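PDB 5X5L: AdeR from Acinetobacter baumannii, which binds an intercistronic DNA region through its C-terminal domain and probably acts as a phosphorelay response regulator that controls transcription. Local coordinates for residues 6-11 against 83-88; 13-18 against 33-38; 46-51 against 93-98. All blocks are in the same frame, centred on the assembly; numbering follows the deposited sequence.

The three contacts illustrate how chemistry follows position in a small winged-helix domain. Contact 2 is buried, with aromatic and aliphatic groups packing strand 16-19 and the turn before it against helix 32-41. Contact 1 is partly buried and purely van der Waals; it rests the loop after helix 66-81 on strand 8-11. The two touch through neighbouring strands 8-11 and 16-19. Contact 3, partly buried and facing the DNA, lies about 20 Å from contact 2, centre to centre. There, backbone hydrogen bonds join strands 48-50 and 96-98, and several groups turn to phosphates. Contact 2 also meets a phosphate, at Thr33, whereas contact 1 stays about 8 Å from the nucleic acid at its nearest atom.

Contact 1: residues 6-11 against 83-88; sequences KNIEID and QGIFQM
The flat side-chain amide of Asn7 has the CD1 methyl of Ile85 against it, the two side chains crossing at a slant. A second flat group, the peptide that follows Lys6, is met at its oxygen: Met88 CE lies 3.8 Å from Lys6 O. No hydrogen bond spans the two segments, and the rest of the contact is apolar packing. Ile8 serves both partners through one branch: its CG1 is 4.2 Å from Ile85 CD1, while Ile8 CD1 meets Met88 CE tip to tip at 3.7 Å. In Met88 the bend at chi2 (-77°) sets the direction in which the sulfur and terminal methyl approach Ile8. In Ile85, by contrast, an extended chain beyond CB (chi2 -176°) carries CD1 far enough to touch both Asn7 and Ile8. Ile19 of strand 16-19 touches Ile8 and Ile85, and Leu80 of helix 66-81 also packs on Ile8. Gly84, with positive phi, is the C-prime residue of a Schellman motif in which Ile85 N bonds to Leu80 O and Gly84 N to Glu81 O. The motif ends helix 66-81, the recognition helix by analogy with other OmpR/PhoB-type domains, and sends the chain past the N-terminal sheet toward the C-terminal hairpin.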
loop_
_atom_site.group_PDB
_atom_site.type_symbol
_atom_site.label_atom_id
_atom_site.label_comp_id
_atom_site.label_asym_id
_atom_site.label_seq_id
_atom_site.Cartn_x
_atom_site.Cartn_y
_atom_site.Cartn_z
ATOM N N LYS C 6 10.959 1.540 24.093
ATOM C CA LYS C 6 11.227 2.775 24.841
ATOM C C LYS C 6 11.070 4.027 23.984
ATOM O O LYS C 6 12.057 4.641 23.562
ATOM C CB LYS C 6 12.620 2.719 25.475
ATOM C CG LYS C 6 12.967 3.824 26.461
ATOM C CD LYS C 6 14.421 3.719 26.924
ATOM C CE LYS C 6 14.690 2.543 27.867
ATOM N NZ LYS C 6 13.964 2.675 29.159
ATOM N N ASN C 7 9.818 4.377 23.685
ATOM C CA ASN C 7 9.480 5.629 22.991
ATOM C C ASN C 7 9.878 5.697 21.479
ATOM O O ASN C 7 9.809 6.752 20.847
ATOM C CB ASN C 7 9.970 6.852 23.853
ATOM C CG ASN C 7 9.611 8.175 23.271
ATOM O OD1 ASN C 7 8.471 8.630 23.382
ATOM N ND2 ASN C 7 10.603 8.884 22.729
ATOM N N ILE C 8 10.242 4.541 20.887
ATOM C CA ILE C 8 10.528 4.416 19.445
ATOM C C ILE C 8 9.673 3.284 18.883
ATOM O O ILE C 8 9.893 2.107 19.206
ATOM C CB ILE C 8 12.020 4.110 19.164
ATOM C CG1 ILE C 8 12.869 5.331 19.541
ATOM C CG2 ILE C 8 12.232 3.712 17.694
ATOM C CD1 ILE C 8 14.341 5.247 19.203
ATOM N N GLU C 9 8.727 3.636 18.015
ATOM C CA GLU C 9 7.851 2.668 17.359
ATOM C C GLU C 9 8.222 2.579 15.884
ATOM O O GLU C 9 8.409 3.599 15.230
ATOM C CB GLU C 9 6.389 3.098 17.533
ATOM C CG GLU C 9 5.371 2.129 16.959
ATOM C CD GLU C 9 3.947 2.410 17.384
ATOM O OE1 GLU C 9 3.695 3.263 18.257
ATOM O OE2 GLU C 9 3.045 1.761 16.830
ATOM N N ILE C 10 8.343 1.355 15.383
ATOM C CA ILE C 10 8.541 1.083 13.959
ATOM C C ILE C 10 7.360 0.253 13.471
ATOM O O ILE C 10 7.153 -0.864 13.939
ATOM C CB ILE C 10 9.858 0.322 13.703
ATOM C CG1 ILE C 10 11.047 1.160 14.181
ATOM C CG2 ILE C 10 9.976 -0.063 12.226
ATOM C CD1 ILE C 10 12.371 0.435 14.116
ATOM N N ASP C 11 6.576 0.827 12.564
ATOM C CA ASP C 11 5.514 0.110 11.860
ATOM C C ASP C 11 6.132 -0.433 10.573
ATOM O O ASP C 11 6.478 0.335 9.664
ATOM C CB ASP C 11 4.349 1.054 11.551
ATOM C CG ASP C 11 3.162 0.354 10.901
ATOM O OD1 ASP C 11 3.217 -0.879 10.661
ATOM O OD2 ASP C 11 2.160 1.071 10.626
ATOM N N GLN C 83 14.130 15.227 17.486
ATOM C CA GLN C 83 12.883 14.852 18.179
ATOM C C GLN C 83 13.133 14.637 19.674
ATOM O O GLN C 83 12.417 13.865 20.321
ATOM C CB GLN C 83 12.257 13.603 17.546
ATOM C CG GLN C 83 12.123 13.660 16.031
ATOM C CD GLN C 83 11.463 14.925 15.515
ATOM O OE1 GLN C 83 10.530 15.457 16.126
ATOM N NE2 GLN C 83 11.954 15.417 14.378
ATOM N N GLY C 84 14.129 15.327 20.230
ATOM C CA GLY C 84 14.442 15.245 21.657
ATOM C C GLY C 84 14.899 13.894 22.180
ATOM O O GLY C 84 14.645 13.575 23.340
ATOM N N ILE C 85 15.571 13.104 21.343
ATOM C CA ILE C 85 16.115 11.805 21.762
ATOM C C ILE C 85 17.646 11.822 21.623
ATOM O O ILE C 85 18.191 11.676 20.517
ATOM C CB ILE C 85 15.481 10.622 20.998
ATOM C CG1 ILE C 85 13.977 10.529 21.339
ATOM C CG2 ILE C 85 16.206 9.327 21.363
ATOM C CD1 ILE C 85 13.257 9.339 20.729
ATOM N N PHE C 86 18.300 11.990 22.769
ATOM C CA PHE C 86 19.750 12.149 22.853
ATOM C C PHE C 86 20.539 10.893 23.281
ATOM O O PHE C 86 21.588 10.626 22.672
ATOM C CB PHE C 86 20.037 13.349 23.733
ATOM C CG PHE C 86 19.795 14.649 23.010
ATOM C CD1 PHE C 86 18.531 15.248 23.014
ATOM C CD2 PHE C 86 20.823 15.251 22.260
ATOM C CE1 PHE C 86 18.316 16.425 22.327
ATOM C CE2 PHE C 86 20.597 16.429 21.577
ATOM C CZ PHE C 86 19.350 17.019 21.605
ATOM N N GLN C 87 19.983 10.151 24.183
ATOM C CA GLN C 87 20.701 8.991 24.747
ATOM C C GLN C 87 20.624 7.739 23.892
ATOM O O GLN C 87 20.850 6.628 24.471
ATOM C CB GLN C 87 20.233 8.756 26.188
ATOM C CG GLN C 87 20.556 9.915 27.155
ATOM C CD GLN C 87 19.960 9.696 28.541
ATOM O OE1 GLN C 87 19.948 8.565 29.026
ATOM N NE2 GLN C 87 19.460 10.770 29.184
ATOM N N MET C 88 20.366 7.803 22.582
ATOM C CA MET C 88 20.355 6.631 21.715
ATOM C C MET C 88 21.629 6.581 20.876
ATOM O O MET C 88 22.354 7.538 20.787
ATOM C CB MET C 88 19.131 6.672 20.788
ATOM C CG MET C 88 17.798 6.544 21.469
ATOM S SD MET C 88 17.251 4.931 22.017
ATOM C CE MET C 88 15.666 5.417 22.676
#

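Contact 2: residues 13-18 against 33-38; sequences DTHSVY and TEYKII. With nucleotides of chain J.
A buried contact packs strand 16-19 and the turn before it on helix 32-41; the turn supplies an aromatic stack through His15, the strand an aliphatic side chain, Val17. The imidazole of His15 and the phenol ring of Tyr35 form an offset stack, their centroids 4.0 Å apart and their planes within 15° of parallel. His15 ND1 sits over the centre of the tyrosine ring, whereas Tyr35 CE2 lies near the rim of the imidazole. Tyr35 carries its ring away from the helix on a CG that lies anti to N (chi1 177°), which brings it against the imidazole of His15. His15 has positive phi and pairs together with Ser16 opposite Asp11, a G1 beta bulge at the turn between strands 8-11 and 16-19. Further along, Val17 CG1 fills the angle between two helix residues, 3.8 Å from Tyr35 CD1 and 4.1 Å from Ile38 CG2. Elsewhere on the helix, Thr33 N donates a 2.8 Å hydrogen bond to OP1 of DT15 of chain J, where the N-terminal end of the helix probably helps to hold the phosphate. Ile10 of strand 8-11 and Leu30 pack on both Val17 and Ile38, His15 touches Val95 of a second subunit, and Ile37 packs on His72 and Leu76 of helix 66-81.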
loop_
_atom_site.group_PDB
_atom_site.type_symbol
_atom_site.label_atom_id
_atom_site.label_comp_id
_atom_site.label_asym_id
_atom_site.label_seq_id
_atom_site.Cartn_x
_atom_site.Cartn_y
_atom_site.Cartn_z
ATOM N N ASP C 13 4.890 -2.400 8.152
ATOM C CA ASP C 13 4.055 -2.463 6.940
ATOM C C ASP C 13 4.078 -1.146 6.151
ATOM O O ASP C 13 4.154 -1.148 4.911
ATOM C CB ASP C 13 2.593 -2.848 7.255
ATOM C CG ASP C 13 2.442 -3.892 8.358
ATOM O OD1 ASP C 13 3.417 -4.618 8.682
ATOM O OD2 ASP C 13 1.309 -3.968 8.903
ATOM N N THR C 14 3.991 -0.031 6.874
ATOM C CA THR C 14 4.111 1.285 6.272
ATOM C C THR C 14 5.550 1.768 6.041
ATOM O O THR C 14 5.721 2.758 5.340
ATOM C CB THR C 14 3.341 2.348 7.100
ATOM O OG1 THR C 14 3.764 2.300 8.456
ATOM C CG2 THR C 14 1.847 2.107 7.060
ATOM N N HIS C 15 6.570 1.118 6.635
ATOM C CA HIS C 15 7.969 1.598 6.631
ATOM C C HIS C 15 8.162 2.921 7.392
ATOM O O HIS C 15 9.072 3.707 7.089
ATOM C CB HIS C 15 8.505 1.681 5.189
ATOM C CG HIS C 15 9.506 0.622 4.839
ATOM N ND1 HIS C 15 10.812 0.945 4.523
ATOM C CD2 HIS C 15 9.404 -0.725 4.748
ATOM C CE1 HIS C 15 11.476 -0.163 4.251
ATOM N NE2 HIS C 15 10.649 -1.189 4.385
ATOM N N SER C 16 7.326 3.139 8.407
ATOM C CA SER C 16 7.343 4.359 9.201
ATOM C C SER C 16 8.024 4.112 10.547
ATOM O O SER C 16 7.828 3.056 11.147
ATOM C CB SER C 16 5.910 4.832 9.442
ATOM O OG SER C 16 5.121 4.635 8.285
ATOM N N VAL C 17 8.810 5.096 11.016
ATOM C CA VAL C 17 9.342 5.080 12.382
ATOM C C VAL C 17 8.803 6.315 13.116
ATOM O O VAL C 17 8.959 7.441 12.638
ATOM C CB VAL C 17 10.879 5.070 12.405
ATOM C CG1 VAL C 17 11.404 3.912 11.564
ATOM C CG2 VAL C 17 11.394 6.362 11.863
ATOM N N TYR C 18 8.165 6.083 14.266
ATOM C CA TYR C 18 7.557 7.147 15.074
ATOM C C TYR C 18 8.306 7.375 16.395
ATOM O O TYR C 18 8.814 6.425 16.995
ATOM C CB TYR C 18 6.114 6.777 15.386
ATOM C CG TYR C 18 5.186 6.844 14.199
ATOM C CD1 TYR C 18 4.624 8.053 13.816
ATOM C CD2 TYR C 18 4.835 5.694 13.481
ATOM C CE1 TYR C 18 3.744 8.134 12.741
ATOM C CE2 TYR C 18 3.950 5.756 12.417
ATOM C CZ TYR C 18 3.425 6.982 12.033
ATOM O OH TYR C 18 2.548 7.082 10.981
ATOM N N THR C 33 18.632 3.188 4.089
ATOM C CA THR C 33 19.737 2.739 4.941
ATOM C C THR C 33 19.452 3.018 6.414
ATOM O O THR C 33 19.559 2.129 7.249
ATOM C CB THR C 33 21.070 3.409 4.549
ATOM O OG1 THR C 33 21.325 3.114 3.177
ATOM C CG2 THR C 33 22.210 2.875 5.409
ATOM N N GLU C 34 19.072 4.260 6.706
ATOM C CA GLU C 34 18.722 4.698 8.067
ATOM C C GLU C 34 17.577 3.872 8.676
ATOM O O GLU C 34 17.624 3.520 9.851
ATOM C CB GLU C 34 18.381 6.189 8.079
ATOM C CG GLU C 34 19.583 7.106 7.858
ATOM C CD GLU C 34 19.226 8.548 7.477
ATOM O OE1 GLU C 34 18.031 8.923 7.483
ATOM O OE2 GLU C 34 20.159 9.321 7.164
ATOM N N TYR C 35 16.560 3.563 7.878
ATOM C CA TYR C 35 15.453 2.706 8.328
ATOM C C TYR C 35 15.954 1.308 8.702
ATOM O O TYR C 35 15.547 0.752 9.716
ATOM C CB TYR C 35 14.370 2.582 7.241
ATOM C CG TYR C 35 13.250 1.647 7.626
ATOM C CD1 TYR C 35 12.151 2.124 8.342
ATOM C CD2 TYR C 35 13.283 0.299 7.290
ATOM C CE1 TYR C 35 11.103 1.280 8.704
ATOM C CE2 TYR C 35 12.246 -0.550 7.654
ATOM C CZ TYR C 35 11.158 -0.051 8.358
ATOM O OH TYR C 35 10.128 -0.900 8.713
ATOM N N LYS C 36 16.812 0.741 7.864
ATOM C CA LYS C 36 17.360 -0.598 8.101
ATOM C C LYS C 36 18.180 -0.654 9.392
ATOM O O LYS C 36 18.050 -1.594 10.160
ATOM C CB LYS C 36 18.215 -1.073 6.918
ATOM C CG LYS C 36 17.413 -1.435 5.682
ATOM C CD LYS C 36 18.244 -2.181 4.648
ATOM C CE LYS C 36 17.428 -2.184 3.349
ATOM N NZ LYS C 36 18.016 -2.998 2.255
ATOM N N ILE C 37 18.997 0.365 9.626
ATOM C CA ILE C 37 19.815 0.461 10.838
ATOM C C ILE C 37 18.932 0.416 12.086
ATOM O O ILE C 37 19.095 -0.479 12.921
ATOM C CB ILE C 37 20.715 1.725 10.821
ATOM C CG1 ILE C 37 21.835 1.536 9.785
ATOM C CG2 ILE C 37 21.326 1.996 12.191
ATOM C CD1 ILE C 37 22.675 2.770 9.534
ATOM N N ILE C 38 17.998 1.358 12.197
ATOM C CA ILE C 38 17.119 1.438 13.372
ATOM C C ILE C 38 16.239 0.194 13.553
ATOM O O ILE C 38 15.998 -0.236 14.688
ATOM C CB ILE C 38 16.265 2.737 13.374
ATOM C CG1 ILE C 38 15.545 2.950 14.715
ATOM C CG2 ILE C 38 15.235 2.741 12.258
ATOM C CD1 ILE C 38 16.485 3.139 15.888
ATOM P P DT J 15 20.636 5.909 1.767
ATOM O OP1 DT J 15 19.681 4.845 2.157
ATOM O OP2 DT J 15 20.950 6.996 2.726
ATOM O "O5'" DT J 15 21.980 5.198 1.296
ATOM C "C5'" DT J 15 22.081 4.591 -0.003
ATOM C "C4'" DT J 15 23.434 4.910 -0.588
ATOM O "O4'" DT J 15 23.515 6.313 -0.921
ATOM C "C3'" DT J 15 24.586 4.638 0.380
ATOM O "O3'" DT J 15 25.453 3.646 -0.162
ATOM C "C2'" DT J 15 25.284 5.978 0.526
ATOM C "C1'" DT J 15 24.846 6.732 -0.710
ATOM N N1 DT J 15 24.846 8.212 -0.611
ATOM C C2 DT J 15 25.632 8.941 -1.479
ATOM O O2 DT J 15 26.364 8.427 -2.308
ATOM N N3 DT J 15 25.533 10.304 -1.334
ATOM C C4 DT J 15 24.746 10.992 -0.428
ATOM O O4 DT J 15 24.761 12.220 -0.415
ATOM C C5 DT J 15 23.942 10.164 0.445
ATOM C C7 DT J 15 23.064 10.820 1.464
ATOM C C6 DT J 15 24.030 8.835 0.309
#

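Contact 3: residues 46-51 against 93-98; sequences HKVFTR and RGVGYR. With nucleotides of chain I.
Phe49 and Tyr97 satisfy each other's backbone as an antiparallel hydrogen-bonded pair: Phe49 N donates to Tyr97 O at 2.8 Å, and Tyr97 N returns a nearly straight bond (170°) to Phe49 O at 2.9 Å. Each carbonyl receives a CA-H...O contact as well, Val48 CA lying 3.4 Å from Tyr97 O and Gly96 CA approaching Phe49 O. Beside this pair, Arg98 NH2 makes a weak hydrogen bond, 3.3 Å long, to His46 O, which lies in the plane of the guanidinium at its edge. A bend at chi3 (-66°) folds the Arg98 chain, and Val48 CG2 lies over one face of its guanidinium, toward the rim.

Strand 48-50 thus joins the hairpin of strands 90-92 and 96-98 in a three-stranded sheet; in winged-helix domains of the OmpR/PhoB type this hairpin is the wing. Val95 and Gly96 form a classic bulge opposite Val92. At the wing's turn, Gly94 N gives a 2.9 Å hydrogen bond to OP1 of DG5 of chain I, and the same oxygen accepts a weak one from Arg51 NH1. The Arg51 guanidinium has OP2 of that nucleotide over one face and Tyr97 CE1 over the other, its plane turned 52° from the phenol ring; Arg51 NE is held by Asp70 in a salt bridge. Tyr97 OH points to OP2 of DT6 of chain I, but the modelled separation is implausibly short, leaving the details of a bond there doubtful. Arg93 lays a face of its guanidinium on O4' of DA4 of chain I, while its NH2 bonds to N3, a minor-groove atom, of an adenine. Thr50 is the N-cap of helix 51-58: its side chain caps a backbone N in the first turn, and its own N donates to Glu53 OE1, which also pairs with Lys47 NZ.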
loop_
_atom_site.group_PDB
_atom_site.type_symbol
_atom_site.label_atom_id
_atom_site.label_comp_id
_atom_site.label_asym_id
_atom_site.label_seq_id
_atom_site.Cartn_x
_atom_site.Cartn_y
_atom_site.Cartn_z
ATOM N N HIS C 46 20.183 -3.522 23.399
ATOM C CA HIS C 46 21.398 -3.415 24.209
ATOM C C HIS C 46 22.638 -4.062 23.592
ATOM O O HIS C 46 23.736 -3.858 24.096
ATOM C CB HIS C 46 21.145 -3.962 25.611
ATOM C CG HIS C 46 19.938 -3.364 26.264
ATOM N ND1 HIS C 46 19.877 -2.040 26.640
ATOM C CD2 HIS C 46 18.727 -3.889 26.550
ATOM C CE1 HIS C 46 18.697 -1.783 27.169
ATOM N NE2 HIS C 46 17.976 -2.890 27.124
ATOM N N LYS C 47 22.470 -4.818 22.509
ATOM C CA LYS C 47 23.602 -5.453 21.836
ATOM C C LYS C 47 24.493 -4.432 21.144
ATOM O O LYS C 47 24.005 -3.465 20.558
ATOM C CB LYS C 47 23.109 -6.463 20.803
ATOM C CG LYS C 47 24.221 -7.243 20.125
ATOM C CD LYS C 47 23.678 -8.086 18.980
ATOM C CE LYS C 47 24.804 -8.672 18.146
ATOM N NZ LYS C 47 25.343 -7.737 17.154
ATOM N N VAL C 48 25.797 -4.674 21.212
ATOM C CA VAL C 48 26.780 -3.925 20.429
ATOM C C VAL C 48 26.878 -4.582 19.061
ATOM O O VAL C 48 27.307 -5.735 18.960
ATOM C CB VAL C 48 28.181 -3.935 21.090
ATOM C CG1 VAL C 48 29.188 -3.181 20.225
ATOM C CG2 VAL C 48 28.115 -3.358 22.491
ATOM N N PHE C 49 26.475 -3.854 18.025
ATOM C CA PHE C 49 26.644 -4.303 16.642
ATOM C C PHE C 49 27.950 -3.757 16.119
ATOM O O PHE C 49 28.254 -2.591 16.339
ATOM C CB PHE C 49 25.490 -3.804 15.772
ATOM C CG PHE C 49 24.169 -4.399 16.150
ATOM C CD1 PHE C 49 23.408 -3.863 17.184
ATOM C CD2 PHE C 49 23.701 -5.522 15.498
ATOM C CE1 PHE C 49 22.200 -4.416 17.542
ATOM C CE2 PHE C 49 22.484 -6.092 15.851
ATOM C CZ PHE C 49 21.727 -5.531 16.875
ATOM N N THR C 50 28.727 -4.589 15.436
ATOM C CA THR C 50 29.962 -4.124 14.805
ATOM C C THR C 50 29.610 -3.373 13.517
ATOM O O THR C 50 28.479 -3.417 13.031
ATOM C CB THR C 50 30.923 -5.287 14.458
ATOM O OG1 THR C 50 30.276 -6.227 13.585
ATOM C CG2 THR C 50 31.331 -6.042 15.691
ATOM N N ARG C 51 30.594 -2.671 12.980
ATOM C CA ARG C 51 30.433 -1.953 11.721
ATOM C C ARG C 51 30.213 -2.936 10.576
ATOM O O ARG C 51 29.422 -2.663 9.680
ATOM C CB ARG C 51 31.635 -1.046 11.445
ATOM C CG ARG C 51 31.741 0.098 12.435
ATOM C CD ARG C 51 33.047 0.853 12.333
ATOM N NE ARG C 51 33.003 2.129 13.020
ATOM C CZ ARG C 51 33.172 2.322 14.328
ATOM N NH1 ARG C 51 33.408 1.309 15.150
ATOM N NH2 ARG C 51 33.096 3.558 14.821
ATOM N N ARG C 93 33.597 2.176 21.820
ATOM C CA ARG C 93 34.880 2.469 21.196
ATOM C C ARG C 93 35.648 1.199 20.806
ATOM O O ARG C 93 35.874 0.312 21.628
ATOM C CB ARG C 93 35.693 3.313 22.176
ATOM C CG ARG C 93 37.045 3.814 21.710
ATOM C CD ARG C 93 37.679 4.507 22.914
ATOM N NE ARG C 93 39.069 4.895 22.717
ATOM C CZ ARG C 93 39.483 5.986 22.068
ATOM N NH1 ARG C 93 38.622 6.847 21.509
ATOM N NH2 ARG C 93 40.794 6.234 21.975
ATOM N N GLY C 94 36.010 1.120 19.533
ATOM C CA GLY C 94 36.768 -0.007 18.990
ATOM C C GLY C 94 35.954 -1.228 18.592
ATOM O O GLY C 94 36.529 -2.174 18.061
ATOM N N VAL C 95 34.643 -1.217 18.842
ATOM C CA VAL C 95 33.777 -2.376 18.568
ATOM C C VAL C 95 32.680 -1.983 17.577
ATOM O O VAL C 95 32.590 -2.564 16.495
ATOM C CB VAL C 95 33.168 -2.979 19.870
ATOM C CG1 VAL C 95 32.856 -4.469 19.687
ATOM C CG2 VAL C 95 34.087 -2.784 21.064
ATOM N N GLY C 96 31.855 -1.001 17.944
ATOM C CA GLY C 96 30.837 -0.470 17.029
ATOM C C GLY C 96 29.805 0.418 17.706
ATOM O O GLY C 96 30.153 1.468 18.258
ATOM N N TYR C 97 28.536 0.008 17.652
ATOM C CA TYR C 97 27.429 0.824 18.142
ATOM C C TYR C 97 26.344 0.028 18.830
ATOM O O TYR C 97 26.162 -1.170 18.577
ATOM C CB TYR C 97 26.777 1.610 17.009
ATOM C CG TYR C 97 27.706 2.560 16.314
ATOM C CD1 TYR C 97 28.444 2.139 15.227
ATOM C CD2 TYR C 97 27.865 3.877 16.765
ATOM C CE1 TYR C 97 29.312 2.995 14.574
ATOM C CE2 TYR C 97 28.718 4.745 16.131
ATOM C CZ TYR C 97 29.447 4.298 15.006
ATOM O OH TYR C 97 30.281 5.148 14.336
ATOM N N ARG C 98 25.601 0.739 19.672
ATOM C CA ARG C 98 24.600 0.154 20.560
ATOM C C ARG C 98 23.450 1.130 20.633
ATOM O O ARG C 98 23.640 2.355 20.606
ATOM C CB ARG C 98 25.242 -0.084 21.965
ATOM C CG ARG C 98 24.773 0.643 23.210
ATOM C CD ARG C 98 25.864 0.432 24.265
ATOM N NE ARG C 98 25.892 -0.977 24.586
ATOM C CZ ARG C 98 26.813 -1.661 25.250
ATOM N NH1 ARG C 98 27.865 -1.059 25.784
ATOM N NH2 ARG C 98 26.677 -2.987 25.395
ATOM P P DG I 5 36.071 3.900 16.947
ATOM O OP1 DG I 5 35.090 2.947 17.517
ATOM O OP2 DG I 5 36.643 3.648 15.599
ATOM O "O5'" DG I 5 35.381 5.330 17.027
ATOM C "C5'" DG I 5 34.912 5.833 18.292
ATOM C "C4'" DG I 5 34.067 7.073 18.112
ATOM O "O4'" DG I 5 34.913 8.158 17.671
ATOM C "C3'" DG I 5 32.922 6.993 17.094
ATOM O "O3'" DG I 5 31.793 7.678 17.655
ATOM C "C2'" DG I 5 33.517 7.643 15.856
ATOM C "C1'" DG I 5 34.420 8.703 16.456
ATOM N N9 DG I 5 35.572 9.090 15.648
ATOM C C8 DG I 5 36.531 8.275 15.090
ATOM N N7 DG I 5 37.453 8.936 14.441
ATOM C C5 DG I 5 37.096 10.267 14.603
ATOM C C6 DG I 5 37.725 11.451 14.135
ATOM O O6 DG I 5 38.756 11.564 13.457
ATOM N N1 DG I 5 37.022 12.589 14.524
ATOM C C2 DG I 5 35.868 12.587 15.275
ATOM N N2 DG I 5 35.337 13.788 15.556
ATOM N N3 DG I 5 35.277 11.491 15.722
ATOM C C4 DG I 5 35.942 10.377 15.353
ATOM P P DA I 4 42.677 2.793 17.352
ATOM O OP1 DA I 4 42.455 1.369 17.707
ATOM O OP2 DA I 4 43.192 3.161 16.002
ATOM O "O5'" DA I 4 41.294 3.550 17.541
ATOM C "C5'" DA I 4 40.713 3.718 18.847
ATOM C "C4'" DA I 4 39.481 4.586 18.747
ATOM O "O4'" DA I 4 39.867 5.982 18.680
ATOM C "C3'" DA I 4 38.598 4.322 17.520
ATOM O "O3'" DA I 4 37.270 4.050 17.978
ATOM C "C2'" DA I 4 38.748 5.588 16.689
ATOM C "C1'" DA I 4 39.032 6.632 17.747
ATOM N N9 DA I 4 39.732 7.819 17.258
ATOM C C8 DA I 4 40.907 7.881 16.549
ATOM N N7 DA I 4 41.272 9.102 16.231
ATOM C C5 DA I 4 40.263 9.897 16.756
ATOM C C6 DA I 4 40.054 11.287 16.746
ATOM N N6 DA I 4 40.893 12.157 16.178
ATOM N N1 DA I 4 38.946 11.762 17.359
ATOM C C2 DA I 4 38.107 10.887 17.936
ATOM N N3 DA I 4 38.196 9.559 18.009
ATOM C C4 DA I 4 39.307 9.121 17.389
ATOM P P DT I 6 30.507 8.026 16.775
ATOM O OP1 DT I 6 29.311 7.979 17.649
ATOM O OP2 DT I 6 30.544 7.205 15.549
ATOM O "O5'" DT I 6 30.751 9.548 16.390
ATOM C "C5'" DT I 6 30.733 10.564 17.401
ATOM C "C4'" DT I 6 30.652 11.929 16.764
ATOM O "O4'" DT I 6 31.833 12.170 15.966
ATOM C "C3'" DT I 6 29.460 12.126 15.837
ATOM O "O3'" DT I 6 28.805 13.336 16.230
ATOM C "C2'" DT I 6 30.076 12.153 14.448
ATOM C "C1'" DT I 6 31.477 12.670 14.690
ATOM N N1 DT I 6 32.545 12.256 13.738
ATOM C C2 DT I 6 33.301 13.231 13.114
ATOM O O2 DT I 6 33.091 14.426 13.240
ATOM N N3 DT I 6 34.305 12.749 12.312
ATOM C C4 DT I 6 34.637 11.430 12.091
ATOM O O4 DT I 6 35.569 11.154 11.340
ATOM C C5 DT I 6 33.819 10.461 12.786
ATOM C C7 DT I 6 34.101 9.004 12.591
ATOM C C6 DT I 6 32.833 10.917 13.573
#